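ATP-dependent DNA ligase (Mycobacterium tuberculosis, PDB 6NHX) seals breaks in double-stranded DNA with ATP as the adenylate donor, and works with Ku in mycobacterial non-homologous end joining. Local coordinates at residues G197-G202 with N238-L243; V255-R260 with I265-P270. The protein carries 1 engineered substitution. All coordinates share one frame; numbering follows the deposited sequence.

Both contacts lie in the C-terminal, OB-fold part of the ligase, on the same side of the chain's centre and away from the ATP pocket, with their own centres about 13 Å apart. They come in series along the chain: contact 1 joins strand 190-201 to helix 235-243, and contact 2 then ties the loop before helix 259-262 to strand 266-268. The two strands are antiparallel neighbours in one curled sheet, probably hydrogen-bonded from Trp199 N to Thr266 O (2.9 Å) and from Val268 N to Gly197 O (3.0 Å). Together the contacts attach a helix and a surface loop to one region of the barrel wall.

Contact 1: G197-G202 with N238-L243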
# COMPACT_ATOMS: atom_id res chain seq x y z
N GLY A 197 -6.02 20.71 2.06
CA GLY A 197 -6.57 22.04 1.84
C GLY A 197 -5.59 23.08 1.32
O GLY A 197 -5.99 24.17 0.92
N GLY A 198 -4.31 22.73 1.30
CA GLY A 198 -3.31 23.63 0.76
C GLY A 198 -1.95 22.98 0.81
O GLY A 198 -1.77 21.90 1.38
N TRP A 199 -0.98 23.66 0.21
CA TRP A 199 0.37 23.11 0.19
C TRP A 199 1.40 24.23 0.27
O TRP A 199 1.15 25.36 -0.15
CB TRP A 199 0.63 22.22 -1.04
CG TRP A 199 0.53 22.92 -2.36
CD1 TRP A 199 -0.59 23.08 -3.13
CD2 TRP A 199 1.61 23.53 -3.09
NE1 TRP A 199 -0.28 23.76 -4.28
CE2 TRP A 199 1.06 24.06 -4.28
CE3 TRP A 199 2.98 23.70 -2.84
CZ2 TRP A 199 1.84 24.73 -5.22
CZ3 TRP A 199 3.75 24.37 -3.78
CH2 TRP A 199 3.17 24.88 -4.96
N ARG A 200 2.58 23.88 0.78
CA ARG A 200 3.71 24.78 0.87
C ARG A 200 4.91 24.15 0.18
O ARG A 200 5.08 22.92 0.17
CB ARG A 200 4.02 25.10 2.34
CG ARG A 200 5.10 26.13 2.59
CD ARG A 200 5.61 25.95 4.01
NE ARG A 200 6.67 26.90 4.36
CZ ARG A 200 6.61 27.74 5.39
NH1 ARG A 200 5.55 27.76 6.18
NH2 ARG A 200 7.62 28.57 5.63
N ALA A 201 5.74 25.01 -0.42
CA ALA A 201 6.93 24.56 -1.12
C ALA A 201 7.99 24.08 -0.13
O ALA A 201 7.89 24.30 1.09
CB ALA A 201 7.49 25.68 -1.99
N GLY A 202 9.02 23.43 -0.66
CA GLY A 202 10.10 22.89 0.14
C GLY A 202 10.90 23.93 0.91
O GLY A 202 11.27 24.97 0.38
N ASN A 238 5.21 15.67 -8.98
CA ASN A 238 4.00 14.91 -9.25
C ASN A 238 2.85 15.36 -8.36
O ASN A 238 1.72 15.55 -8.83
CB ASN A 238 4.27 13.41 -9.11
CG ASN A 238 3.00 12.57 -9.02
OD1 ASN A 238 2.16 12.74 -8.13
ND2 ASN A 238 2.86 11.63 -9.95
N LEU A 239 3.10 15.50 -7.05
CA LEU A 239 2.06 16.02 -6.17
C LEU A 239 1.60 17.39 -6.63
O LEU A 239 0.39 17.67 -6.63
CB LEU A 239 2.56 16.08 -4.73
CG LEU A 239 1.64 15.86 -3.54
CD1 LEU A 239 0.80 14.60 -3.67
CD2 LEU A 239 2.49 15.80 -2.28
N LYS A 240 2.53 18.24 -7.06
CA LYS A 240 2.15 19.52 -7.64
C LYS A 240 1.22 19.31 -8.83
O LYS A 240 0.28 20.08 -9.03
CB LYS A 240 3.37 20.32 -8.10
CG LYS A 240 3.81 21.40 -7.12
CD LYS A 240 5.25 21.84 -7.35
CE LYS A 240 5.33 23.10 -8.20
NZ LYS A 240 5.09 22.82 -9.64
N GLU A 241 1.48 18.26 -9.62
CA GLU A 241 0.66 17.99 -10.80
C GLU A 241 -0.79 17.70 -10.40
O GLU A 241 -1.72 18.27 -10.99
CB GLU A 241 1.27 16.84 -11.61
CG GLU A 241 0.35 16.24 -12.66
CD GLU A 241 1.11 15.43 -13.70
OE1 GLU A 241 2.35 15.34 -13.59
OE2 GLU A 241 0.47 14.88 -14.62
N MET A 242 -0.99 16.87 -9.38
CA MET A 242 -2.35 16.57 -8.92
C MET A 242 -3.00 17.77 -8.23
O MET A 242 -4.22 17.89 -8.24
CB MET A 242 -2.36 15.37 -7.98
CG MET A 242 -2.20 14.01 -8.64
SD MET A 242 -3.25 13.75 -10.09
CE MET A 242 -4.87 13.69 -9.34
N LEU A 243 -2.20 18.65 -7.62
CA LEU A 243 -2.76 19.79 -6.91
C LEU A 243 -3.07 20.96 -7.84
O LEU A 243 -3.97 21.76 -7.56
CB LEU A 243 -1.79 20.24 -5.82
CG LEU A 243 -1.58 19.25 -4.67
CD1 LEU A 243 -0.27 19.51 -3.95
CD2 LEU A 243 -2.75 19.30 -3.69
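The indole of Trp199 lies against helix 235-243, and two side chains one turn apart, Lys240 and Leu243, rest on the same face of it. Leu243 covers the pyrrole end. Its CD1 methyl is 3.7 Å from Trp199 CD1 and makes a CH-pi contact with the five-membered ring, 4.1 Å from the centroid and 29° off the ring normal. Leu243 CB backs up this methyl, 4.1 Å from Trp199 NE1. Lys240 uses the aliphatic root of its chain at the benzo end: CG stands 4.1 Å from Trp199 CH2, over the rim and not the ring centre, before the chain bends at its third and fourth torsions and carries the ammonium onward. The indole reaches the helix because its CG sits between the backbone N and carbonyl carbon (chi1 63°), while a chi2 of -89° stands the ring nearly perpendicular to the CA-CB-CG plane and presents a broad face. The contact between these segments is thus apolar, with the lysine contributing methylene rather than charge. Just before the tryptophan, Gly197 and Gly198 both face Leu212 and form a classic beta bulge. Around the pair, the indole also meets the ring of His247 and touches Leu211, Thr266 and Val268; from the helix, Leu243 packs on Val268, Leu239 on Leu211 and Lys240 on Val208, so helix 235-243 is seated against strands 190-201, 208-217 and 266-268.

Contact 2: V255-R260 with I265-P270; sequences VPLPAR and ITYVKP
Leu257 meets Ile265 and Tyr267 mainly through one methyl, CD1. The closest approach is methyl to methyl, Leu257 CD1 to Ile265 CD1 at 3.5 Å, with the two side chains running roughly perpendicular. The same CD1 comes up to the rim of the tyrosine ring, close to level with it, 3.9 Å from Tyr267 CE1, and here leucine and tyrosine point past one another, antiparallel. Leu257 CB and CG follow at slightly longer range from the phenol oxygen, so the aliphatic chain lies alongside the ring's hydroxyl end.

A water bridges the segments beside this apolar patch. It accepts a hydrogen bond from Leu257 N (2.9 Å) and is hydrogen-bonded to Tyr267 OH (2.7 Å), linking the loop backbone to the phenol. Leu257, between Pro256 and Pro258, supplies the one backbone N-H of residues 256-258, and the water takes it up.

The two branches of Ile265 serve different partners. CG1 is anti to the backbone N (chi1 -159°) and chi2 is extended, which carries CD1 out to the leucine; the CG2 branch instead lies 3.6 Å above the plane of the Tyr267 ring, toward the rim, and props one face. Further out, Tyr267 touches Ser251 and Pro252, and its backbone is hydrogen-bonded to that of Thr248, in the neighbouring strand 247-248, while Leu257 also packs on Phe223 of strand 220-228. Residues 256-258 keep polyproline-like backbone angles up to Pro258, the N-cap of helix 259-262. This is surface packing of a proline-rich connection against strand 266-268 and strand 220-228, two parts of the beta-barrel wall of a ligase OB domain.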
# COMPACT_ATOMS: atom_id res chain seq x y z
N VAL A 255 -11.70 27.90 9.92
CA VAL A 255 -11.14 29.05 10.62
C VAL A 255 -9.94 29.47 9.77
O VAL A 255 -9.19 28.59 9.34
CB VAL A 255 -10.69 28.65 12.04
CG1 VAL A 255 -9.83 29.73 12.64
CG2 VAL A 255 -11.91 28.40 12.93
N PRO A 256 -9.73 30.76 9.48
CA PRO A 256 -8.55 31.15 8.70
C PRO A 256 -7.29 30.66 9.39
O PRO A 256 -7.12 30.85 10.60
CB PRO A 256 -8.63 32.68 8.66
CG PRO A 256 -10.09 33.01 8.97
CD PRO A 256 -10.53 31.92 9.92
N LEU A 257 -6.40 30.04 8.61
CA LEU A 257 -5.24 29.38 9.19
C LEU A 257 -4.37 30.40 9.94
O LEU A 257 -4.23 31.54 9.50
CB LEU A 257 -4.39 28.75 8.09
CG LEU A 257 -4.87 27.46 7.42
CD1 LEU A 257 -3.88 27.04 6.34
CD2 LEU A 257 -5.03 26.33 8.42
N PRO A 258 -3.76 30.00 11.05
CA PRO A 258 -2.82 30.91 11.72
C PRO A 258 -1.63 31.24 10.82
O PRO A 258 -1.28 30.49 9.91
CB PRO A 258 -2.39 30.13 12.97
CG PRO A 258 -2.88 28.78 12.84
CD PRO A 258 -3.95 28.74 11.77
N ALA A 259 -1.00 32.38 11.13
CA ALA A 259 0.03 32.95 10.26
C ALA A 259 1.11 31.94 9.89
O ALA A 259 1.47 31.81 8.71
CB ALA A 259 0.66 34.15 10.96
N ARG A 260 1.64 31.21 10.87
CA ARG A 260 2.75 30.31 10.60
C ARG A 260 2.34 29.19 9.65
O ARG A 260 3.15 28.74 8.83
CB ARG A 260 3.29 29.71 11.90
N ILE A 265 1.43 29.61 1.48
CA ILE A 265 0.48 28.56 1.13
C ILE A 265 -0.18 28.84 -0.21
O ILE A 265 -0.46 29.99 -0.57
CB ILE A 265 -0.55 28.37 2.26
CG1 ILE A 265 -1.19 26.99 2.17
CG2 ILE A 265 -1.62 29.45 2.21
CD1 ILE A 265 -2.21 26.74 3.27
N THR A 266 -0.42 27.77 -0.96
CA THR A 266 -1.36 27.77 -2.07
C THR A 266 -2.55 26.93 -1.63
O THR A 266 -2.38 25.74 -1.31
CB THR A 266 -0.72 27.15 -3.31
OG1 THR A 266 0.47 27.89 -3.65
CG2 THR A 266 -1.69 27.20 -4.50
N TYR A 267 -3.73 27.54 -1.59
CA TYR A 267 -4.93 26.80 -1.21
C TYR A 267 -5.43 25.96 -2.37
O TYR A 267 -5.22 26.30 -3.54
CB TYR A 267 -6.04 27.75 -0.75
CG TYR A 267 -5.76 28.41 0.59
CD1 TYR A 267 -5.72 27.64 1.75
CD2 TYR A 267 -5.49 29.76 0.67
CE1 TYR A 267 -5.44 28.21 2.96
CE2 TYR A 267 -5.22 30.34 1.89
CZ TYR A 267 -5.18 29.54 3.03
OH TYR A 267 -4.91 30.11 4.26
N VAL A 268 -6.09 24.85 -2.05
CA VAL A 268 -6.71 24.00 -3.05
C VAL A 268 -8.16 23.72 -2.69
O VAL A 268 -8.55 23.75 -1.51
CB VAL A 268 -5.94 22.69 -3.29
CG1 VAL A 268 -4.60 23.00 -3.97
CG2 VAL A 268 -5.75 21.92 -2.00
N LYS A 269 -8.97 23.47 -3.71
CA LYS A 269 -10.29 22.93 -3.49
C LYS A 269 -10.15 21.60 -2.73
O LYS A 269 -9.23 20.82 -3.02
CB LYS A 269 -11.00 22.71 -4.82
CG LYS A 269 -11.35 24.02 -5.55
N PRO A 270 -11.01 21.35 -1.74
CA PRO A 270 -10.83 20.20 -0.83
C PRO A 270 -11.31 18.90 -1.45
O PRO A 270 -12.25 18.25 -0.97
CB PRO A 270 -11.66 20.62 0.39
CG PRO A 270 -12.74 21.49 -0.18
CD PRO A 270 -12.10 22.24 -1.32
O HOH W 1 -7.10 29.92 5.82